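Putative cytochrome P450 120 (Synechocystis sp., PDB 2VE3) binds heme and retinoic acid and, as a member of the cytochrome P450 family, probably acts as a heme-dependent monooxygenase. Local coordinates at residues Met301-Gln306 with Phe362-Phe367; Asn9-Pro14 with Asp328-Gly333; Trp143-Arg148 with Lys433-Val438. All blocks are in the same frame, centred on the assembly; numbering follows the deposited sequence.

Contact 1 of 3, residues Met301-Gln306 with Phe362-Phe367; sequences MPYLDQ and FDPERF
Glu365 OE2 is held by two partners, a water that donates to it at 2.7 Å and Arg279 in a salt bridge; the edge of the Tyr303 ring lies beside it, CE1 3.8 Å from OE2. The carboxylate and ring planes differ by 30°, although the side chains run roughly crosswise. The same water sits in the ring plane beside Tyr303 OH, 2.5 Å from that oxygen, and links phenol to carboxylate. Chi1 near 180° places the Tyr303 ring opposite its backbone N, and the ring reaches out from helix 302-314 until OH is 4.2 Å from Pro364 CB.

Gln306 packs alongside through its aliphatic part: CG is 4.1 Å from Phe367 CB, and CB rests 3.7 Å from Pro364 O, which already accepts the backbone N-H of Phe367. Asp363 OD1 accepts the backbone N-H of Glu365 at 3.1 Å in an Asx turn, from above the carboxylate plane, at the start of the 3-10 turn 364-366. Helix 302-314 is the K helix of the P450 fold, and Pro364-Phe367 spells the family's PERF motif, whose Arg366 side chain leads away from residues 301-306 and forms a salt bridge with Glu310, farther along the same helix, the glutamate of the ExxR motif. The contact thus pairs apolar packing of Pro364, Phe367 and the Gln306 methylenes with a water-bridged phenol-carboxylate link, and Arg279 is likely to keep Glu365 ionised.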
# COMPACT_ATOMS: atom_id res chain seq x y z
N MET A 301 16.57 12.52 10.08
CA MET A 301 16.02 13.20 8.90
C MET A 301 14.59 13.69 9.14
O MET A 301 13.67 13.20 8.49
CB MET A 301 16.08 12.27 7.68
CG MET A 301 17.48 11.96 7.18
SD MET A 301 17.57 10.50 6.11
CE MET A 301 19.34 10.43 5.87
N PRO A 302 14.41 14.66 10.07
CA PRO A 302 13.09 15.22 10.37
C PRO A 302 12.38 15.92 9.20
O PRO A 302 11.16 15.83 9.09
CB PRO A 302 13.39 16.24 11.48
CG PRO A 302 14.83 16.59 11.31
CD PRO A 302 15.45 15.27 10.92
N TYR A 303 13.13 16.64 8.36
CA TYR A 303 12.50 17.30 7.23
C TYR A 303 12.06 16.28 6.15
O TYR A 303 10.98 16.42 5.59
CB TYR A 303 13.40 18.37 6.61
CG TYR A 303 12.73 19.05 5.44
CD1 TYR A 303 11.67 19.93 5.65
CD2 TYR A 303 13.11 18.76 4.12
CE1 TYR A 303 11.04 20.54 4.60
CE2 TYR A 303 12.46 19.36 3.05
CZ TYR A 303 11.44 20.25 3.30
OH TYR A 303 10.81 20.85 2.26
N LEU A 304 12.90 15.28 5.88
CA LEU A 304 12.53 14.21 4.94
C LEU A 304 11.29 13.49 5.46
O LEU A 304 10.36 13.20 4.69
CB LEU A 304 13.69 13.24 4.70
CG LEU A 304 13.42 12.02 3.80
CD1 LEU A 304 12.96 12.43 2.39
CD2 LEU A 304 14.62 11.11 3.71
N ASP A 305 11.26 13.22 6.77
CA ASP A 305 10.06 12.72 7.43
C ASP A 305 8.79 13.46 7.01
O ASP A 305 7.78 12.82 6.68
CB ASP A 305 10.20 12.79 8.95
CG ASP A 305 11.01 11.65 9.54
OD1 ASP A 305 11.44 10.73 8.81
OD2 ASP A 305 11.21 11.68 10.76
N GLN A 306 8.83 14.80 7.04
CA GLN A 306 7.70 15.65 6.62
C GLN A 306 7.29 15.48 5.15
O GLN A 306 6.11 15.43 4.82
CB GLN A 306 8.03 17.12 6.83
CG GLN A 306 8.00 17.57 8.29
CD GLN A 306 8.24 19.07 8.40
OE1 GLN A 306 7.67 19.87 7.64
NE2 GLN A 306 9.10 19.45 9.33
N PHE A 362 1.24 20.28 -3.05
CA PHE A 362 2.26 19.52 -2.35
C PHE A 362 3.02 20.44 -1.40
O PHE A 362 3.84 21.25 -1.83
CB PHE A 362 3.20 18.86 -3.37
CG PHE A 362 4.30 18.04 -2.76
CD1 PHE A 362 4.02 16.84 -2.11
CD2 PHE A 362 5.62 18.46 -2.85
CE1 PHE A 362 5.03 16.08 -1.54
CE2 PHE A 362 6.65 17.70 -2.27
CZ PHE A 362 6.34 16.50 -1.62
N ASP A 363 2.73 20.32 -0.10
CA ASP A 363 3.33 21.18 0.92
C ASP A 363 3.73 20.43 2.21
O ASP A 363 2.90 20.22 3.08
CB ASP A 363 2.38 22.35 1.24
CG ASP A 363 2.89 23.24 2.36
OD1 ASP A 363 4.14 23.38 2.55
OD2 ASP A 363 2.02 23.80 3.06
N PRO A 364 4.99 19.99 2.31
CA PRO A 364 5.58 19.39 3.49
C PRO A 364 5.40 20.17 4.83
O PRO A 364 5.35 19.55 5.89
CB PRO A 364 7.05 19.30 3.11
CG PRO A 364 7.01 19.06 1.64
CD PRO A 364 5.93 19.99 1.18
N GLU A 365 5.30 21.50 4.75
CA GLU A 365 5.13 22.37 5.92
C GLU A 365 3.83 22.13 6.69
O GLU A 365 3.64 22.72 7.73
CB GLU A 365 5.20 23.86 5.52
CG GLU A 365 6.45 24.28 4.78
CD GLU A 365 7.71 24.13 5.61
OE1 GLU A 365 7.74 24.63 6.75
OE2 GLU A 365 8.67 23.51 5.13
N ARG A 366 2.94 21.29 6.17
CA ARG A 366 1.73 20.91 6.90
C ARG A 366 2.11 20.03 8.09
O ARG A 366 1.40 20.00 9.10
CB ARG A 366 0.73 20.16 6.01
CG ARG A 366 0.31 20.84 4.71
CD ARG A 366 -0.54 19.86 3.87
NE ARG A 366 -0.79 20.28 2.48
CZ ARG A 366 -1.76 21.10 2.09
NH1 ARG A 366 -2.58 21.64 2.98
NH2 ARG A 366 -1.89 21.41 0.81
N PHE A 367 3.23 19.32 7.97
CA PHE A 367 3.65 18.36 9.00
C PHE A 367 4.77 18.89 9.91
O PHE A 367 5.25 18.17 10.81
CB PHE A 367 3.97 16.99 8.35
CG PHE A 367 2.78 16.39 7.65
CD1 PHE A 367 1.86 15.62 8.36
CD2 PHE A 367 2.54 16.66 6.31
CE1 PHE A 367 0.74 15.10 7.74
CE2 PHE A 367 1.42 16.15 5.68
CZ PHE A 367 0.52 15.36 6.41
O HOH W 1 8.76 22.18 2.83

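Contact 2 of 3, residues Asn9-Pro14 with Asp328-Gly333; sequences NSLPIP and DCQFQG
Leu11 and Pro12 lean on a two-stranded beta-hairpin, strands 329-331 and 334-336, at the surface of the P450 fold. Gln332 and Gly333 form its two-residue turn; both have positive phi, with angles close to those of a type I' turn, and Gly333 at phi 84° has a conformation that favours glycine.

The tight part is the meeting of Leu11 with Gln330. One methyl, CD1, comes down over the flat face of the glutamine amide, 3.5 Å from Gln330 CD. The same methyl also touches the base of that side chain, Leu11 CD1 lying 3.6 Å from Gln330 CB. Gln330 offers this surface because its CG lies between the backbone N and the carbonyl carbon (chi1 62°), from where the extended chain carries the amide out over the leucine. The other methyl of Leu11 faces the turn, CD2 standing 3.9 Å from Gly333 O.

The whole contact is at the surface, and it is loosest at Asn9, where the modelled chain begins. There two exposed amides merely come near each other, Asn9 ND2 being 4.2 Å from Gln330 NE2. The hairpin itself is tied from other directions: the carboxylate of Asp328 accepts from His335 and from the backbone N of Lys338, while the Phe331 ring stacks with Phe67. The N-terminal chain is joined to the hairpin through a backbone hydrogen bond between Pro12 and His335, and Ile13 packs onto Trp340. Where the chain passes the turn, the Pro12 ring brings its CD to 3.5 Å from Gly333 O, with CG of the same ring slightly farther from that oxygen.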
# COMPACT_ATOMS: atom_id res chain seq x y z
N ASN A 9 -35.17 2.73 14.82
CA ASN A 9 -35.25 4.16 14.37
C ASN A 9 -35.42 4.30 12.86
O ASN A 9 -34.82 3.54 12.08
CB ASN A 9 -34.04 4.95 14.88
CG ASN A 9 -34.11 5.23 16.39
OD1 ASN A 9 -35.18 5.51 16.93
ND2 ASN A 9 -32.96 5.16 17.06
N SER A 10 -36.22 5.28 12.46
CA SER A 10 -36.75 5.41 11.10
C SER A 10 -36.00 6.45 10.24
O SER A 10 -36.55 7.48 9.85
CB SER A 10 -38.24 5.79 11.17
OG SER A 10 -38.77 5.52 12.46
N LEU A 11 -34.73 6.15 9.94
CA LEU A 11 -33.84 7.05 9.21
C LEU A 11 -33.66 6.62 7.74
O LEU A 11 -33.75 5.43 7.43
CB LEU A 11 -32.48 7.13 9.91
CG LEU A 11 -32.43 7.71 11.33
CD1 LEU A 11 -31.13 7.36 11.99
CD2 LEU A 11 -32.63 9.22 11.35
N PRO A 12 -33.40 7.58 6.82
CA PRO A 12 -33.24 7.18 5.42
C PRO A 12 -31.87 6.55 5.14
O PRO A 12 -30.93 6.74 5.92
CB PRO A 12 -33.32 8.52 4.69
CG PRO A 12 -32.72 9.49 5.67
CD PRO A 12 -33.22 9.03 7.01
N ILE A 13 -31.76 5.80 4.04
CA ILE A 13 -30.46 5.33 3.53
C ILE A 13 -29.85 6.39 2.59
O ILE A 13 -30.60 7.16 1.97
CB ILE A 13 -30.54 3.93 2.83
CG1 ILE A 13 -31.44 3.97 1.59
CG2 ILE A 13 -30.97 2.83 3.82
CD1 ILE A 13 -31.45 2.67 0.78
N PRO A 14 -28.50 6.44 2.47
CA PRO A 14 -27.82 7.45 1.66
C PRO A 14 -28.31 7.53 0.22
O PRO A 14 -28.85 6.56 -0.30
CB PRO A 14 -26.36 7.00 1.71
CG PRO A 14 -26.24 6.32 3.01
CD PRO A 14 -27.51 5.55 3.12
N ASP A 328 -26.65 -2.96 12.94
CA ASP A 328 -27.38 -1.87 12.30
C ASP A 328 -26.86 -0.57 12.91
O ASP A 328 -26.71 -0.47 14.14
CB ASP A 328 -28.87 -2.04 12.59
CG ASP A 328 -29.76 -1.75 11.40
OD1 ASP A 328 -30.60 -0.82 11.52
OD2 ASP A 328 -29.64 -2.44 10.35
N CYS A 329 -26.59 0.43 12.08
CA CYS A 329 -25.97 1.68 12.56
C CYS A 329 -26.59 2.92 11.94
O CYS A 329 -27.31 2.84 10.96
CB CYS A 329 -24.45 1.66 12.30
SG CYS A 329 -23.47 0.93 13.64
N GLN A 330 -26.29 4.08 12.53
CA GLN A 330 -26.61 5.36 11.91
C GLN A 330 -25.40 6.30 11.95
O GLN A 330 -24.61 6.25 12.89
CB GLN A 330 -27.83 6.03 12.56
CG GLN A 330 -27.66 6.39 14.05
CD GLN A 330 -28.65 7.46 14.51
OE1 GLN A 330 -28.54 8.64 14.14
NE2 GLN A 330 -29.62 7.06 15.32
N PHE A 331 -25.26 7.14 10.94
CA PHE A 331 -24.17 8.10 10.91
C PHE A 331 -24.61 9.34 10.17
O PHE A 331 -25.15 9.24 9.06
CB PHE A 331 -22.89 7.51 10.29
CG PHE A 331 -21.75 8.51 10.16
CD1 PHE A 331 -21.18 9.10 11.30
CD2 PHE A 331 -21.26 8.86 8.90
CE1 PHE A 331 -20.15 10.04 11.18
CE2 PHE A 331 -20.21 9.79 8.78
CZ PHE A 331 -19.66 10.38 9.92
N GLN A 332 -24.40 10.49 10.79
CA GLN A 332 -24.83 11.78 10.26
C GLN A 332 -26.20 11.72 9.58
O GLN A 332 -26.37 12.16 8.44
CB GLN A 332 -23.76 12.40 9.36
CG GLN A 332 -22.76 13.24 10.16
CD GLN A 332 -21.44 13.49 9.45
OE1 GLN A 332 -20.46 13.91 10.09
NE2 GLN A 332 -21.39 13.25 8.15
N GLY A 333 -27.17 11.14 10.30
CA GLY A 333 -28.55 11.11 9.85
C GLY A 333 -28.97 10.01 8.90
O GLY A 333 -30.13 9.98 8.46

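Contact 3 of 3, residues Trp143-Arg148 with Lys433-Val438; sequences WYPQLR and KDNLRV
Trp143 and Val438 meet obliquely: Val438 CG2 lies 3.5 Å from CE3 of the indole, and Leu436 CB backs the tryptophan CB at 4.0 Å. Leu147 CD1 of the same helix lies over one indole face, and Trp135 and Trp414 add edge-to-face contacts. With an alanine here in place of Trp143, Val438 and Leu147 would probably face a gap, and those edge-to-face contacts would be lost. The Tyr144 ring starts beside Asn435, CD2 3.6 Å from Asn435 OD1 and the ring and amide planes only 25° apart, and its hydroxyl end leads away. Arg148 CG covers a face of that ring, and its NH1 donates to Tyr144 OH at 3.0 Å while also bridging to Glu257. Pro145 CD packs crosswise on Asn435 CB.

The backbone N-H groups of Trp143 and Tyr144, near the beginning of the E helix, donate to Leu436 O and Asn435 O, both at 2.8 Å, nearly straight at the N-H (160° and 168°) but reaching each oxygen from above its carbonyl plane. Two carbonyls beside strand 437-442 thus satisfy N-H groups that a helix start would otherwise leave without partners, while Trp143, Leu436 and Val438 supply the apolar core.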
# COMPACT_ATOMS: atom_id res chain seq x y z
N TRP A 143 10.65 5.25 -15.89
CA TRP A 143 10.90 4.87 -14.49
C TRP A 143 9.91 3.92 -13.85
O TRP A 143 10.32 3.03 -13.11
CB TRP A 143 11.01 6.10 -13.58
CG TRP A 143 12.11 6.00 -12.57
CD1 TRP A 143 12.79 4.88 -12.20
CD2 TRP A 143 12.67 7.09 -11.81
NE1 TRP A 143 13.75 5.20 -11.25
CE2 TRP A 143 13.70 6.55 -11.01
CE3 TRP A 143 12.41 8.47 -11.74
CZ2 TRP A 143 14.47 7.34 -10.14
CZ3 TRP A 143 13.19 9.26 -10.89
CH2 TRP A 143 14.20 8.69 -10.10
N TYR A 144 8.62 4.10 -14.11
CA TYR A 144 7.65 3.32 -13.36
C TYR A 144 7.93 1.79 -13.38
O TYR A 144 8.01 1.19 -12.32
CB TYR A 144 6.20 3.72 -13.72
CG TYR A 144 5.19 2.91 -12.94
CD1 TYR A 144 4.93 3.19 -11.59
CD2 TYR A 144 4.50 1.85 -13.54
CE1 TYR A 144 4.03 2.44 -10.85
CE2 TYR A 144 3.58 1.09 -12.82
CZ TYR A 144 3.35 1.39 -11.47
OH TYR A 144 2.45 0.64 -10.77
N PRO A 145 8.11 1.16 -14.58
CA PRO A 145 8.40 -0.28 -14.68
C PRO A 145 9.69 -0.70 -14.00
O PRO A 145 9.80 -1.83 -13.51
CB PRO A 145 8.53 -0.50 -16.20
CG PRO A 145 7.84 0.64 -16.82
CD PRO A 145 8.05 1.79 -15.91
N GLN A 146 10.67 0.20 -14.00
CA GLN A 146 11.92 0.02 -13.27
C GLN A 146 11.75 -0.02 -11.76
O GLN A 146 12.35 -0.86 -11.10
CB GLN A 146 12.92 1.12 -13.63
CG GLN A 146 13.50 1.02 -15.03
CD GLN A 146 14.21 -0.29 -15.30
OE1 GLN A 146 15.17 -0.67 -14.60
NE2 GLN A 146 13.76 -0.98 -16.34
N LEU A 147 10.94 0.90 -11.23
CA LEU A 147 10.63 0.94 -9.81
C LEU A 147 9.94 -0.35 -9.38
O LEU A 147 10.19 -0.84 -8.29
CB LEU A 147 9.77 2.15 -9.47
CG LEU A 147 10.47 3.52 -9.58
CD1 LEU A 147 9.43 4.63 -9.63
CD2 LEU A 147 11.46 3.77 -8.44
N ARG A 148 9.10 -0.91 -10.27
CA ARG A 148 8.42 -2.18 -10.04
C ARG A 148 9.40 -3.34 -9.95
O ARG A 148 9.21 -4.25 -9.15
CB ARG A 148 7.38 -2.47 -11.12
CG ARG A 148 6.15 -1.59 -11.04
CD ARG A 148 5.00 -2.12 -11.88
NE ARG A 148 4.41 -3.32 -11.31
CZ ARG A 148 3.48 -3.34 -10.35
NH1 ARG A 148 3.02 -2.20 -9.84
NH2 ARG A 148 3.03 -4.51 -9.90
N LYS A 433 0.28 7.84 -15.99
CA LYS A 433 -0.12 7.15 -17.23
C LYS A 433 1.04 6.81 -18.18
O LYS A 433 1.13 5.67 -18.66
CB LYS A 433 -1.24 7.90 -17.96
CG LYS A 433 -2.11 6.99 -18.86
CD LYS A 433 -3.26 7.73 -19.51
CE LYS A 433 -4.17 8.40 -18.47
NZ LYS A 433 -5.27 9.21 -19.08
N ASP A 434 1.94 7.77 -18.41
CA ASP A 434 3.10 7.56 -19.28
C ASP A 434 4.35 7.01 -18.60
O ASP A 434 5.46 7.20 -19.10
CB ASP A 434 3.45 8.82 -20.08
CG ASP A 434 2.50 9.05 -21.25
OD1 ASP A 434 1.65 8.17 -21.51
OD2 ASP A 434 2.59 10.11 -21.91
N ASN A 435 4.16 6.33 -17.47
CA ASN A 435 5.22 5.56 -16.77
C ASN A 435 6.47 6.32 -16.31
O ASN A 435 7.52 5.72 -16.11
CB ASN A 435 5.64 4.33 -17.57
CG ASN A 435 4.48 3.41 -17.89
OD1 ASN A 435 3.90 2.78 -17.01
ND2 ASN A 435 4.13 3.33 -19.17
N LEU A 436 6.34 7.64 -16.16
CA LEU A 436 7.36 8.49 -15.53
C LEU A 436 8.68 8.51 -16.28
O LEU A 436 9.66 7.87 -15.87
CB LEU A 436 7.59 8.09 -14.08
CG LEU A 436 7.38 9.07 -12.92
CD1 LEU A 436 8.37 8.75 -11.81
CD2 LEU A 436 7.40 10.55 -13.30
N ARG A 437 8.71 9.27 -17.38
CA ARG A 437 9.91 9.37 -18.19
C ARG A 437 10.80 10.45 -17.61
O ARG A 437 10.38 11.59 -17.43
CB ARG A 437 9.55 9.70 -19.64
CG ARG A 437 8.61 8.69 -20.27
CD ARG A 437 8.28 9.03 -21.73
NE ARG A 437 7.63 7.88 -22.36
CZ ARG A 437 8.28 6.83 -22.85
NH1 ARG A 437 9.61 6.78 -22.79
NH2 ARG A 437 7.61 5.81 -23.39
N VAL A 438 12.04 10.07 -17.30
CA VAL A 438 13.01 10.95 -16.62
C VAL A 438 14.40 10.87 -17.25
O VAL A 438 14.68 9.95 -18.01
CB VAL A 438 13.14 10.59 -15.11
CG1 VAL A 438 11.80 10.76 -14.40
CG2 VAL A 438 13.69 9.16 -14.93

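In the fold
The three contacts are separate. Contact 1 is nested along the chain inside the long loop that contact 3 closes; their centres are 24 Å apart and their nearest atoms about 13 Å. Both lie in the body that holds the cofactor: the side chains of Phe367 in contact 1 and Tyr144 in contact 3 are each about 13 Å from the heme, and Tyr144 is about 10 Å from retinoic acid, so neither contact forms the pocket itself. Contact 2 lies across the chain's centre from contact 3, 45 Å from it and 39 Å from contact 1, centre to centre; along the chain its segments alternate with those of both.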